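Local coordinates for protein UDP-4-amino-4,6-dideoxy-N-acetyl-beta-L-altrosamine transaminase (Helicobacter pylori, PDB 2FNU) that catalyses the pyridoxal-phosphate-dependent transamination of a UDP-linked 4-keto sugar, the second step in making pseudaminic acid for flagellin in Helicobacter pylori, at residues C10-D15 and S241-K245; D73-T79 and E120-V126; A257-D261 and L273-L277; K317-Q321 and P333-E338. All blocks are in the same frame, centred on the assembly; numbering follows the deposited sequence.

Contact 1 of 4, residues C10-D15 and S241-K245; sequences CLDKED and SQLKK
Asp-15 and Ser-241 are turned to meet each other: the aspartate keeps CG beside its own backbone N (chi1 -63°), while the serine swings OG beside its carbonyl carbon (chi1 -176°), and OG gives a hydrogen bond to Asp-15 OD1 at 2.6 Å. This is a capping box at the start of helix 13-23 that has been built into a salt-bridge network. Asp-12 is the N-cap; its OD2 accepts from Asp-15 N at 3.1 Å, and the N-H of Asp-12 in return goes to Asp-15 OD2. The last turn of helix 233-244 and Lys-245 just after it supply the rest. Lys-245 reaches across from the opposite direction and bends at its last torsion, bringing NZ to 2.8 Å from Asp-15 OD1, which it meets from above the carboxylate plane. The same NZ also makes weak bonds to both oxygens of Asp-12, OD1 and OD2, each at 3.0 Å. One ammonium thus serves two carboxylates whose OD2 atoms sit close together, and its charge probably offsets their repulsion. Gln-242, bent at chi2, lays its amide across the Asp-15 carboxylate, the two planes 68° apart, and NE2 bonds to Asp-15 OD2 on the face opposite the one used by Asp-12 N. Asp-15, buried, therefore has two donors on each oxygen, which should fix its rotation. Beyond the network, Gln-242 OE1 accepts from Thr-186 N, and Leu-11 packs on Leu-23 of the second subunit. Gln-242 NE2 also donates to Cys-10 O, 3.0 Å away, approaching from above the plane of that carbonyl.

Contact 2 of 4, residues D73-T79 and E120-V126; sequences DRNEIIT and ERTKAIV
Glu-76 and Ile-78 bond through their backbones to the chain 120-126 on both sides of each residue, the ladder of two neighbouring parallel strands in the central seven-stranded mixed sheet of this aminotransferase. Glu-76 N gives its hydrogen to Arg-121 O at 3.0 Å and Glu-76 O receives Lys-123 N; two residues on, Ile-78 N goes to Ala-124 O and Ile-78 O takes Val-126 N at 2.8 Å. At the end of the ladder Thr-79 adds a side-chain bond. Its OG1 stands anti to the backbone N (chi1 -170°), alongside the Val-126 side chain and pointing the same way, and donates to Val-126 O.

On one face, Ile-77 sets CG2 against Val-126 CG2 at 3.7 Å and rests CG1 and CD1 on the Ala-124 methyl. On the other, Ile-78 CD1 touches Thr-122 CG2 at 3.8 Å, and its CB lies beside Ile-125 CG1. Helix 86-93 covers the first face through Leu-91, and helix 137-146 reaches Ile-125 on the second, as in an alpha/beta/alpha sandwich.

At the strand entrances the chemistry turns polar and watery. The Arg-121 chain runs extended past Glu-76, with CD 3.7 Å from Glu-76 OE1. Asn-119 holds Glu-76 OE2 through ND2 and Thr-122 OG1 through its backbone N, and a water joins those same two oxygens. Lys-123 NZ, bonded to Ser-68 OG, lies 4.3 Å from Arg-74 NE. A water between these like charges accepts from both, 2.8 Å from Lys-123 NZ and 3.1 Å from Arg-74 NE.

Contact 3 of 4, residues A257-D261 and L273-L277; sequences ALTYD and LHPLL
The imidazole of His-274 carries the methyl of Ala-257 squarely on one face: CB stands 3.5 Å from the ring centroid and only 7° off the ring normal, a CH-pi contact. At the rim, in the ring plane, come the Leu-258 methyl CD2, 3.7 Å from His-274 NE2, and the carboxylate of Asp-261 on the CD2 side. The carboxylate is tilted 41° from the imidazole; its modelled distance to the ring is too short to be trusted. With CG anti to the backbone N (chi1 178°), His-274 projects its ring at the helix, across the line of the Asp-261 side chain.

Pro-275 meets Asp-261 from the opposite direction. Its CD lies 3.5 Å from Asp-261 OD1, and CG touches the same carboxylate. That oxygen has its hydrogen-bond partner in Tyr-286 OH of strand 286-290, while His-274 NE2 has a weak hydrogen bond to Glu-254 OE2, also on helix 246-264.

No hydrogen bond links the two segments directly, and the contact lies away from the active site. Ala-257 over the ring face and Leu-258 and Asp-261 at its edge hold the histidine, packing helix 246-264 against a short 3-10 turn in the connection between strands 270-272 and 286-290.

Contact 4 of 4, residues K317-Q321 and P333-E338; sequences KPIYQ and PLKSAE
Tyr-320 reaches from a 3-10 turn to the start of helix 335-343, where its hydroxyl ties down the residue at the N-cap position, Leu-334. From CB the side chain leaves with CG between the backbone N and the carbonyl carbon (chi1 58°), which aims the ring at the segment 333-338. Pro-318 CB, just before the turn, lies over one ring face, offset toward the rim. Farther out the two edges part company: CE1 lies 4.0 Å from Leu-334 CD1, while CE2 comes near Pro-333 CA and CB. At the tip, OH lies 3.8 Å from Ala-337 CB and makes two hydrogen bonds. It accepts from Leu-334 N at 2.9 Å, the N-H pointing nearly straight at it (165°), and donates to Glu-338 OE2 at 2.6 Å, using the anti lone pair of that oxygen. The hydroxyl thus bridges a backbone N-H and a carboxylate.

Glu-338 folds back at chi2 (-68°) to bring OE2 there, and Pro-318 CG packs 3.7 Å from this oxygen. Pro-81 of a loop and Phe-100 of strand 97-100 also touch Tyr-320. The segment 317-321 follows directly on the substrate-binding residue Tyr-316, and Lys-317 makes a salt bridge to Glu-219 of the second subunit. Gln-321 comes to Glu-338 from the opposite direction, its amide nearly coplanar with the carboxylate, and NE2 donates to OE2 on the syn side at 3.0 Å.

Contact 2 is built on the central sheet: regular backbone bonds between buried apolar faces, with charge and water gathered toward the strand starts. All four are partly buried; contact 1 joins two helix ends, while contacts 3 and 4 join a helix to a 3-10 turn, mainly through side chains. Contacts 1 and 4 both secure a helix start, but contact 1 gathers two carboxylates round a lysine, whereas contact 4 uses a tyrosine hydroxyl; they lie on opposite sides of the chain's centre. Contact 3 relies on packing against an imidazole. It and contact 1 use consecutive helices, 233-244 and 246-264. Contacts 2 and 4 approach most closely, nearest atoms about 6 Å apart, with strand 97-100 touching both.

Contact 1 of 4, residues C10-D15 and S241-K245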
loop_
_atom_site.group_PDB
_atom_site.type_symbol
_atom_site.label_atom_id
_atom_site.label_comp_id
_atom_site.label_asym_id
_atom_site.label_seq_id
_atom_site.Cartn_x
_atom_site.Cartn_y
_atom_site.Cartn_z
ATOM N N CYS B 10 -5.715 -19.039 -7.351
ATOM C CA CYS B 10 -5.427 -20.437 -7.638
ATOM C C CYS B 10 -4.017 -20.761 -7.171
ATOM O O CYS B 10 -3.083 -20.811 -7.976
ATOM C CB CYS B 10 -5.582 -20.702 -9.139
ATOM S SG CYS B 10 -7.260 -20.343 -9.750
ATOM N N LEU B 11 -3.870 -20.981 -5.861
ATOM C CA LEU B 11 -2.568 -21.341 -5.282
ATOM C C LEU B 11 -2.397 -22.845 -5.237
ATOM O O LEU B 11 -3.371 -23.562 -5.035
ATOM C CB LEU B 11 -2.446 -20.781 -3.856
ATOM C CG LEU B 11 -1.870 -19.366 -3.713
ATOM C CD1 LEU B 11 -2.549 -18.384 -4.629
ATOM C CD2 LEU B 11 -1.938 -18.895 -2.267
ATOM N N ASP B 12 -1.159 -23.306 -5.401
ATOM C CA ASP B 12 -0.849 -24.737 -5.289
ATOM C C ASP B 12 0.217 -24.963 -4.217
ATOM O O ASP B 12 0.621 -24.034 -3.523
ATOM C CB ASP B 12 -0.425 -25.329 -6.647
ATOM C CG ASP B 12 0.867 -24.723 -7.196
ATOM O OD1 ASP B 12 1.165 -24.958 -8.390
ATOM O OD2 ASP B 12 1.592 -24.014 -6.466
ATOM N N LYS B 13 0.683 -26.203 -4.080
ATOM C CA LYS B 13 1.635 -26.512 -2.999
ATOM C C LYS B 13 2.971 -25.784 -3.110
ATOM O O LYS B 13 3.599 -25.475 -2.089
ATOM C CB LYS B 13 1.827 -28.035 -2.839
ATOM C CG LYS B 13 2.380 -28.766 -4.057
ATOM C CD LYS B 13 3.904 -28.920 -4.002
ATOM C CE LYS B 13 4.437 -29.735 -5.177
ATOM N NZ LYS B 13 3.945 -31.143 -5.149
ATOM N N GLU B 14 3.430 -25.527 -4.333
ATOM C CA GLU B 14 4.692 -24.819 -4.529
ATOM C C GLU B 14 4.550 -23.378 -4.037
ATOM O O GLU B 14 5.479 -22.830 -3.427
ATOM C CB GLU B 14 5.122 -24.842 -6.003
ATOM C CG GLU B 14 5.682 -26.180 -6.490
ATOM C CD GLU B 14 6.282 -26.082 -7.894
ATOM O OE1 GLU B 14 6.540 -24.943 -8.364
ATOM O OE2 GLU B 14 6.499 -27.145 -8.528
ATOM N N ASP B 15 3.387 -22.772 -4.304
ATOM C CA ASP B 15 3.124 -21.406 -3.843
ATOM C C ASP B 15 3.174 -21.357 -2.312
ATOM O O ASP B 15 3.779 -20.454 -1.719
ATOM C CB ASP B 15 1.750 -20.917 -4.304
ATOM C CG ASP B 15 1.620 -20.831 -5.816
ATOM O OD1 ASP B 15 2.624 -20.570 -6.522
ATOM O OD2 ASP B 15 0.484 -21.035 -6.300
ATOM N N SER B 241 6.421 -17.470 -7.580
ATOM C CA SER B 241 5.969 -18.852 -7.737
ATOM C C SER B 241 4.792 -18.931 -8.700
ATOM O O SER B 241 4.724 -19.827 -9.561
ATOM C CB SER B 241 5.601 -19.442 -6.364
ATOM O OG SER B 241 5.243 -20.806 -6.490
ATOM N N GLN B 242 3.866 -17.983 -8.580
ATOM C CA GLN B 242 2.744 -17.902 -9.512
ATOM C C GLN B 242 3.208 -17.579 -10.942
ATOM O O GLN B 242 2.717 -18.163 -11.919
ATOM C CB GLN B 242 1.773 -16.822 -9.018
ATOM C CG GLN B 242 0.949 -17.262 -7.803
ATOM C CD GLN B 242 -0.430 -17.715 -8.207
ATOM O OE1 GLN B 242 -1.229 -16.925 -8.731
ATOM N NE2 GLN B 242 -0.733 -19.009 -7.994
ATOM N N LEU B 243 4.154 -16.652 -11.073
ATOM C CA LEU B 243 4.632 -16.234 -12.397
ATOM C C LEU B 243 5.256 -17.407 -13.150
ATOM O O LEU B 243 5.105 -17.508 -14.370
ATOM C CB LEU B 243 5.636 -15.074 -12.286
ATOM C CG LEU B 243 6.145 -14.524 -13.613
ATOM C CD1 LEU B 243 5.018 -13.933 -14.460
ATOM C CD2 LEU B 243 7.190 -13.468 -13.318
ATOM N N LYS B 244 5.929 -18.299 -12.424
ATOM C CA LYS B 244 6.562 -19.474 -13.053
ATOM C C LYS B 244 5.546 -20.356 -13.773
ATOM O O LYS B 244 5.915 -21.093 -14.702
ATOM C CB LYS B 244 7.315 -20.308 -12.013
ATOM C CG LYS B 244 8.671 -19.721 -11.643
ATOM C CD LYS B 244 9.306 -20.437 -10.456
ATOM C CE LYS B 244 10.682 -19.824 -10.155
ATOM N NZ LYS B 244 11.189 -20.028 -8.760
ATOM N N LYS B 245 4.285 -20.312 -13.333
ATOM C CA LYS B 245 3.231 -21.083 -14.004
ATOM C C LYS B 245 2.184 -20.204 -14.679
ATOM O O LYS B 245 1.088 -20.680 -14.995
ATOM C CB LYS B 245 2.556 -22.077 -13.041
ATOM C CG LYS B 245 1.960 -21.457 -11.810
ATOM C CD LYS B 245 1.175 -22.478 -10.996
ATOM C CE LYS B 245 1.005 -21.980 -9.576
ATOM N NZ LYS B 245 2.258 -22.174 -8.768
HETATM O O HOH W 1 -3.993 -17.352 -8.887
HETATM O O HOH W 2 5.064 -22.507 -9.799
#

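Contact 2 of 4, residues D73-T79 and E120-V126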
loop_
_atom_site.group_PDB
_atom_site.type_symbol
_atom_site.label_atom_id
_atom_site.label_comp_id
_atom_site.label_asym_id
_atom_site.label_seq_id
_atom_site.Cartn_x
_atom_site.Cartn_y
_atom_site.Cartn_z
ATOM N N ASP B 73 -1.230 23.807 -17.236
ATOM C CA ASP B 73 -1.514 24.069 -18.648
ATOM C C ASP B 73 -1.619 22.785 -19.492
ATOM O O ASP B 73 -2.103 22.825 -20.621
ATOM C CB ASP B 73 -0.436 24.984 -19.234
ATOM C CG ASP B 73 -0.463 26.394 -18.636
ATOM O OD1 ASP B 73 0.597 27.049 -18.649
ATOM O OD2 ASP B 73 -1.533 26.840 -18.165
ATOM N N ARG B 74 -1.150 21.662 -18.942
ATOM C CA ARG B 74 -1.140 20.370 -19.645
ATOM C C ARG B 74 -1.761 19.328 -18.709
ATOM O O ARG B 74 -1.113 18.356 -18.296
ATOM C CB ARG B 74 0.282 19.992 -20.080
ATOM C CG ARG B 74 0.831 20.939 -21.180
ATOM C CD ARG B 74 2.301 20.689 -21.523
ATOM N NE ARG B 74 3.233 20.991 -20.428
ATOM C CZ ARG B 74 3.679 22.207 -20.107
ATOM N NH1 ARG B 74 3.272 23.282 -20.772
ATOM N NH2 ARG B 74 4.534 22.353 -19.102
ATOM N N ASN B 75 -3.033 19.565 -18.403
ATOM C CA ASN B 75 -3.726 18.886 -17.310
ATOM C C ASN B 75 -4.758 17.841 -17.744
ATOM O O ASN B 75 -5.410 17.263 -16.878
ATOM C CB ASN B 75 -4.446 19.916 -16.429
ATOM C CG ASN B 75 -5.608 20.586 -17.148
ATOM O OD1 ASN B 75 -6.760 20.516 -16.707
ATOM N ND2 ASN B 75 -5.317 21.209 -18.274
ATOM N N GLU B 76 -4.951 17.635 -19.048
ATOM C CA GLU B 76 -5.964 16.669 -19.490
ATOM C C GLU B 76 -5.345 15.353 -19.925
ATOM O O GLU B 76 -4.321 15.337 -20.622
ATOM C CB GLU B 76 -6.812 17.254 -20.628
ATOM C CG GLU B 76 -7.658 18.428 -20.173
ATOM C CD GLU B 76 -8.568 19.000 -21.255
ATOM O OE1 GLU B 76 -9.161 20.067 -20.993
ATOM O OE2 GLU B 76 -8.698 18.400 -22.337
ATOM N N ILE B 77 -5.964 14.242 -19.511
ATOM C CA ILE B 77 -5.524 12.927 -19.948
ATOM C C ILE B 77 -6.718 12.181 -20.496
ATOM O O ILE B 77 -7.728 12.061 -19.817
ATOM C CB ILE B 77 -4.827 12.144 -18.809
ATOM C CG1 ILE B 77 -3.439 12.765 -18.556
ATOM C CG2 ILE B 77 -4.706 10.653 -19.161
ATOM C CD1 ILE B 77 -2.557 12.072 -17.521
ATOM N N ILE B 78 -6.598 11.709 -21.735
ATOM C CA ILE B 78 -7.681 10.971 -22.364
ATOM C C ILE B 78 -7.647 9.551 -21.844
ATOM O O ILE B 78 -6.586 8.937 -21.751
ATOM C CB ILE B 78 -7.508 10.965 -23.899
ATOM C CG1 ILE B 78 -7.688 12.382 -24.439
ATOM C CG2 ILE B 78 -8.515 10.057 -24.539
ATOM C CD1 ILE B 78 -7.123 12.535 -25.861
ATOM N N THR B 79 -8.825 9.019 -21.522
ATOM C CA THR B 79 -8.899 7.634 -21.047
ATOM C C THR B 79 -10.260 7.016 -21.343
ATOM O O THR B 79 -11.103 7.629 -22.004
ATOM C CB THR B 79 -8.516 7.535 -19.535
ATOM O OG1 THR B 79 -8.360 6.157 -19.161
ATOM C CG2 THR B 79 -9.558 8.219 -18.661
ATOM N N GLU B 120 -4.677 21.553 -26.782
ATOM C CA GLU B 120 -3.438 22.083 -26.221
ATOM C C GLU B 120 -3.160 21.636 -24.784
ATOM O O GLU B 120 -2.020 21.682 -24.343
ATOM C CB GLU B 120 -3.417 23.620 -26.324
ATOM C CG GLU B 120 -4.588 24.342 -25.623
ATOM C CD GLU B 120 -5.967 24.119 -26.285
ATOM O OE1 GLU B 120 -6.040 23.829 -27.507
ATOM O OE2 GLU B 120 -6.986 24.237 -25.568
ATOM N N ARG B 121 -4.198 21.180 -24.081
ATOM C CA ARG B 121 -4.056 20.761 -22.679
ATOM C C ARG B 121 -3.768 19.266 -22.523
ATOM O O ARG B 121 -3.461 18.806 -21.413
ATOM C CB ARG B 121 -5.335 21.083 -21.916
ATOM C CG ARG B 121 -5.594 22.578 -21.799
ATOM C CD ARG B 121 -6.780 22.893 -20.892
ATOM N NE ARG B 121 -6.788 24.318 -20.569
ATOM C CZ ARG B 121 -6.127 24.870 -19.552
ATOM N NH1 ARG B 121 -5.414 24.124 -18.718
ATOM N NH2 ARG B 121 -6.192 26.180 -19.363
ATOM N N THR B 122 -3.874 18.509 -23.610
ATOM C CA THR B 122 -3.711 17.051 -23.516
ATOM C C THR B 122 -2.267 16.678 -23.196
ATOM O O THR B 122 -1.340 17.135 -23.856
ATOM C CB THR B 122 -4.155 16.356 -24.819
ATOM O OG1 THR B 122 -5.415 16.901 -25.230
ATOM C CG2 THR B 122 -4.309 14.834 -24.600
ATOM N N LYS B 123 -2.099 15.805 -22.199
ATOM C CA LYS B 123 -0.781 15.368 -21.751
ATOM C C LYS B 123 -0.481 13.902 -22.097
ATOM O O LYS B 123 0.663 13.533 -22.368
ATOM C CB LYS B 123 -0.681 15.565 -20.231
ATOM C CG LYS B 123 0.681 15.238 -19.661
ATOM C CD LYS B 123 1.734 16.257 -20.115
ATOM C CE LYS B 123 3.094 15.887 -19.557
ATOM N NZ LYS B 123 4.159 16.862 -19.938
ATOM N N ALA B 124 -1.507 13.063 -22.077
ATOM C CA ALA B 124 -1.295 11.630 -22.246
ATOM C C ALA B 124 -2.590 10.950 -22.618
ATOM O O ALA B 124 -3.665 11.561 -22.503
ATOM C CB ALA B 124 -0.762 11.011 -20.921
ATOM N N ILE B 125 -2.469 9.687 -23.031
ATOM C CA ILE B 125 -3.633 8.812 -23.205
ATOM C C ILE B 125 -3.414 7.588 -22.310
ATOM O O ILE B 125 -2.331 7.001 -22.355
ATOM C CB ILE B 125 -3.816 8.383 -24.677
ATOM C CG1 ILE B 125 -3.998 9.634 -25.558
ATOM C CG2 ILE B 125 -4.996 7.400 -24.824
ATOM C CD1 ILE B 125 -4.206 9.326 -27.040
ATOM N N VAL B 126 -4.420 7.223 -21.502
ATOM C CA VAL B 126 -4.342 5.996 -20.694
ATOM C C VAL B 126 -5.384 5.007 -21.224
ATOM O O VAL B 126 -6.585 5.252 -21.095
ATOM C CB VAL B 126 -4.630 6.260 -19.190
ATOM C CG1 VAL B 126 -4.682 4.924 -18.411
ATOM C CG2 VAL B 126 -3.574 7.196 -18.600
HETATM O O HOH W 3 -4.101 26.550 -17.251
HETATM O O HOH W 4 3.411 18.895 -18.165
HETATM O O HOH W 5 -7.732 16.255 -23.953
#

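Contact 3 of 4, residues A257-D261 and L273-L277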
loop_
_atom_site.group_PDB
_atom_site.type_symbol
_atom_site.label_atom_id
_atom_site.label_comp_id
_atom_site.label_asym_id
_atom_site.label_seq_id
_atom_site.Cartn_x
_atom_site.Cartn_y
_atom_site.Cartn_z
ATOM N N ALA B 257 -12.677 -20.870 -21.389
ATOM C CA ALA B 257 -13.307 -19.960 -22.348
ATOM C C ALA B 257 -13.767 -20.689 -23.607
ATOM O O ALA B 257 -14.852 -20.429 -24.137
ATOM C CB ALA B 257 -12.345 -18.836 -22.714
ATOM N N LEU B 258 -12.932 -21.603 -24.091
ATOM C CA LEU B 258 -13.286 -22.359 -25.294
ATOM C C LEU B 258 -14.501 -23.249 -25.056
ATOM O O LEU B 258 -15.315 -23.460 -25.976
ATOM C CB LEU B 258 -12.097 -23.190 -25.792
ATOM C CG LEU B 258 -10.957 -22.355 -26.381
ATOM C CD1 LEU B 258 -9.724 -23.247 -26.550
ATOM C CD2 LEU B 258 -11.332 -21.652 -27.703
ATOM N N THR B 259 -14.619 -23.795 -23.842
ATOM C CA THR B 259 -15.789 -24.613 -23.493
ATOM C C THR B 259 -17.055 -23.763 -23.492
ATOM O O THR B 259 -18.067 -24.147 -24.079
ATOM C CB THR B 259 -15.579 -25.312 -22.146
ATOM O OG1 THR B 259 -14.502 -26.234 -22.300
ATOM C CG2 THR B 259 -16.825 -26.080 -21.711
ATOM N N TYR B 260 -17.014 -22.599 -22.848
ATOM C CA TYR B 260 -18.146 -21.695 -22.975
ATOM C C TYR B 260 -18.470 -21.393 -24.445
ATOM O O TYR B 260 -19.637 -21.391 -24.839
ATOM C CB TYR B 260 -17.815 -20.368 -22.308
ATOM C CG TYR B 260 -17.939 -20.277 -20.801
ATOM C CD1 TYR B 260 -19.136 -20.578 -20.148
ATOM C CD2 TYR B 260 -16.880 -19.785 -20.030
ATOM C CE1 TYR B 260 -19.269 -20.424 -18.766
ATOM C CE2 TYR B 260 -17.001 -19.647 -18.639
ATOM C CZ TYR B 260 -18.206 -19.956 -18.020
ATOM O OH TYR B 260 -18.350 -19.785 -16.658
ATOM N N ASP B 261 -17.438 -21.092 -25.242
ATOM C CA ASP B 261 -17.643 -20.765 -26.664
ATOM C C ASP B 261 -18.416 -21.895 -27.353
ATOM O O ASP B 261 -19.368 -21.629 -28.105
ATOM C CB ASP B 261 -16.318 -20.569 -27.389
ATOM C CG ASP B 261 -15.595 -19.283 -27.001
ATOM O OD1 ASP B 261 -16.121 -18.437 -26.238
ATOM O OD2 ASP B 261 -14.460 -19.128 -27.500
ATOM N N LEU B 273 -17.503 -12.459 -26.176
ATOM C CA LEU B 273 -16.413 -11.736 -26.829
ATOM C C LEU B 273 -15.243 -12.652 -27.176
ATOM O O LEU B 273 -14.471 -12.351 -28.088
ATOM C CB LEU B 273 -15.914 -10.599 -25.932
ATOM C CG LEU B 273 -16.868 -9.416 -25.726
ATOM C CD1 LEU B 273 -16.180 -8.339 -24.875
ATOM C CD2 LEU B 273 -17.309 -8.827 -27.068
ATOM N N HIS B 274 -15.103 -13.772 -26.465
ATOM C CA HIS B 274 -13.896 -14.605 -26.621
ATOM C C HIS B 274 -13.607 -15.114 -28.047
ATOM O O HIS B 274 -12.446 -15.128 -28.462
ATOM C CB HIS B 274 -13.852 -15.720 -25.557
ATOM C CG HIS B 274 -12.677 -16.637 -25.684
ATOM N ND1 HIS B 274 -11.446 -16.384 -25.114
ATOM C CD2 HIS B 274 -12.550 -17.808 -26.346
ATOM C CE1 HIS B 274 -10.614 -17.371 -25.412
ATOM N NE2 HIS B 274 -11.265 -18.249 -26.155
ATOM N N PRO B 275 -14.642 -15.542 -28.795
ATOM C CA PRO B 275 -14.360 -15.998 -30.169
ATOM C C PRO B 275 -13.776 -14.943 -31.105
ATOM O O PRO B 275 -13.293 -15.308 -32.191
ATOM C CB PRO B 275 -15.734 -16.453 -30.684
ATOM C CG PRO B 275 -16.480 -16.828 -29.437
ATOM C CD PRO B 275 -16.065 -15.760 -28.448
ATOM N N LEU B 276 -13.824 -13.668 -30.713
ATOM C CA LEU B 276 -13.365 -12.592 -31.586
ATOM C C LEU B 276 -11.888 -12.242 -31.401
ATOM O O LEU B 276 -11.359 -11.380 -32.111
ATOM C CB LEU B 276 -14.234 -11.353 -31.380
ATOM C CG LEU B 276 -15.739 -11.621 -31.525
ATOM C CD1 LEU B 276 -16.522 -10.359 -31.154
ATOM C CD2 LEU B 276 -16.126 -12.134 -32.934
ATOM N N LEU B 277 -11.222 -12.895 -30.451
ATOM C CA LEU B 277 -9.809 -12.588 -30.182
ATOM C C LEU B 277 -8.935 -12.886 -31.394
ATOM O O LEU B 277 -9.141 -13.890 -32.082
ATOM C CB LEU B 277 -9.300 -13.402 -29.000
ATOM C CG LEU B 277 -9.820 -13.074 -27.601
ATOM C CD1 LEU B 277 -9.252 -14.094 -26.633
ATOM C CD2 LEU B 277 -9.407 -11.678 -27.200
#

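Contact 4 of 4, residues K317-Q321 and P333-E338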
loop_
_atom_site.group_PDB
_atom_site.type_symbol
_atom_site.label_atom_id
_atom_site.label_comp_id
_atom_site.label_asym_id
_atom_site.label_seq_id
_atom_site.Cartn_x
_atom_site.Cartn_y
_atom_site.Cartn_z
ATOM N N LYS B 317 -19.491 -0.075 -14.616
ATOM C CA LYS B 317 -20.241 1.186 -14.651
ATOM C C LYS B 317 -19.367 2.275 -15.282
ATOM O O LYS B 317 -18.222 2.441 -14.892
ATOM C CB LYS B 317 -20.641 1.576 -13.226
ATOM C CG LYS B 317 -21.360 2.899 -13.047
ATOM C CD LYS B 317 -21.877 2.937 -11.601
ATOM C CE LYS B 317 -22.576 4.215 -11.228
ATOM N NZ LYS B 317 -23.177 4.031 -9.860
ATOM N N PRO B 318 -19.891 2.999 -16.284
ATOM C CA PRO B 318 -19.091 4.089 -16.851
ATOM C C PRO B 318 -18.629 5.031 -15.751
ATOM O O PRO B 318 -19.440 5.480 -14.947
ATOM C CB PRO B 318 -20.071 4.772 -17.816
ATOM C CG PRO B 318 -20.974 3.599 -18.286
ATOM C CD PRO B 318 -21.175 2.822 -16.999
ATOM N N ILE B 319 -17.332 5.332 -15.709
ATOM C CA ILE B 319 -16.759 6.065 -14.579
ATOM C C ILE B 319 -17.401 7.436 -14.366
ATOM O O ILE B 319 -17.579 7.887 -13.227
ATOM C CB ILE B 319 -15.217 6.175 -14.716
ATOM C CG1 ILE B 319 -14.569 4.789 -14.557
ATOM C CG2 ILE B 319 -14.631 7.164 -13.724
ATOM C CD1 ILE B 319 -13.103 4.736 -15.014
ATOM N N TYR B 320 -17.772 8.081 -15.466
ATOM C CA TYR B 320 -18.352 9.446 -15.371
ATOM C C TYR B 320 -19.741 9.439 -14.701
ATOM O O TYR B 320 -20.267 10.507 -14.396
ATOM C CB TYR B 320 -18.411 10.114 -16.754
ATOM C CG TYR B 320 -19.212 9.316 -17.776
ATOM C CD1 TYR B 320 -18.570 8.628 -18.813
ATOM C CD2 TYR B 320 -20.602 9.226 -17.688
ATOM C CE1 TYR B 320 -19.301 7.878 -19.741
ATOM C CE2 TYR B 320 -21.346 8.463 -18.616
ATOM C CZ TYR B 320 -20.677 7.802 -19.645
ATOM O OH TYR B 320 -21.383 7.046 -20.554
ATOM N N GLN B 321 -20.331 8.257 -14.507
ATOM C CA GLN B 321 -21.617 8.127 -13.807
ATOM C C GLN B 321 -21.495 8.272 -12.286
ATOM O O GLN B 321 -22.510 8.504 -11.602
ATOM C CB GLN B 321 -22.282 6.767 -14.096
ATOM C CG GLN B 321 -22.890 6.557 -15.481
ATOM C CD GLN B 321 -23.829 5.316 -15.537
ATOM O OE1 GLN B 321 -24.227 4.754 -14.495
ATOM N NE2 GLN B 321 -24.197 4.903 -16.753
ATOM N N PRO B 333 -23.295 11.506 -21.368
ATOM C CA PRO B 333 -23.105 10.055 -21.502
ATOM C C PRO B 333 -22.649 9.665 -22.902
ATOM O O PRO B 333 -23.025 10.305 -23.893
ATOM C CB PRO B 333 -24.498 9.484 -21.207
ATOM C CG PRO B 333 -25.149 10.549 -20.324
ATOM C CD PRO B 333 -24.652 11.847 -20.902
ATOM N N LEU B 334 -21.830 8.619 -22.977
ATOM C CA LEU B 334 -21.347 8.092 -24.243
ATOM C C LEU B 334 -22.128 6.836 -24.586
ATOM O O LEU B 334 -22.091 5.846 -23.837
ATOM C CB LEU B 334 -19.866 7.743 -24.124
ATOM C CG LEU B 334 -18.954 8.934 -23.801
ATOM C CD1 LEU B 334 -17.610 8.428 -23.318
ATOM C CD2 LEU B 334 -18.784 9.815 -25.043
ATOM N N LYS B 335 -22.828 6.855 -25.724
ATOM C CA LYS B 335 -23.674 5.727 -26.098
ATOM C C LYS B 335 -22.906 4.405 -26.084
ATOM O O LYS B 335 -23.425 3.387 -25.615
ATOM C CB LYS B 335 -24.313 5.954 -27.479
ATOM C CG LYS B 335 -25.118 4.767 -27.991
ATOM C CD LYS B 335 -25.746 5.044 -29.373
ATOM C CE LYS B 335 -26.402 3.787 -29.949
ATOM N NZ LYS B 335 -27.357 3.145 -29.008
ATOM N N SER B 336 -21.677 4.422 -26.593
ATOM C CA SER B 336 -20.891 3.186 -26.649
ATOM C C SER B 336 -20.643 2.605 -25.267
ATOM O O SER B 336 -20.685 1.383 -25.090
ATOM C CB SER B 336 -19.576 3.412 -27.396
ATOM O OG SER B 336 -18.783 4.417 -26.775
ATOM N N ALA B 337 -20.398 3.474 -24.292
ATOM C CA ALA B 337 -20.120 3.017 -22.916
ATOM C C ALA B 337 -21.398 2.547 -22.220
ATOM O O ALA B 337 -21.422 1.516 -21.536
ATOM C CB ALA B 337 -19.458 4.128 -22.105
ATOM N N GLU B 338 -22.472 3.332 -22.376
ATOM C CA GLU B 338 -23.767 2.985 -21.777
ATOM C C GLU B 338 -24.289 1.647 -22.301
ATOM O O GLU B 338 -24.715 0.786 -21.512
ATOM C CB GLU B 338 -24.812 4.081 -22.051
ATOM C CG GLU B 338 -24.441 5.461 -21.499
ATOM C CD GLU B 338 -24.444 5.526 -19.976
ATOM O OE1 GLU B 338 -25.406 5.025 -19.355
ATOM O OE2 GLU B 338 -23.492 6.095 -19.396
#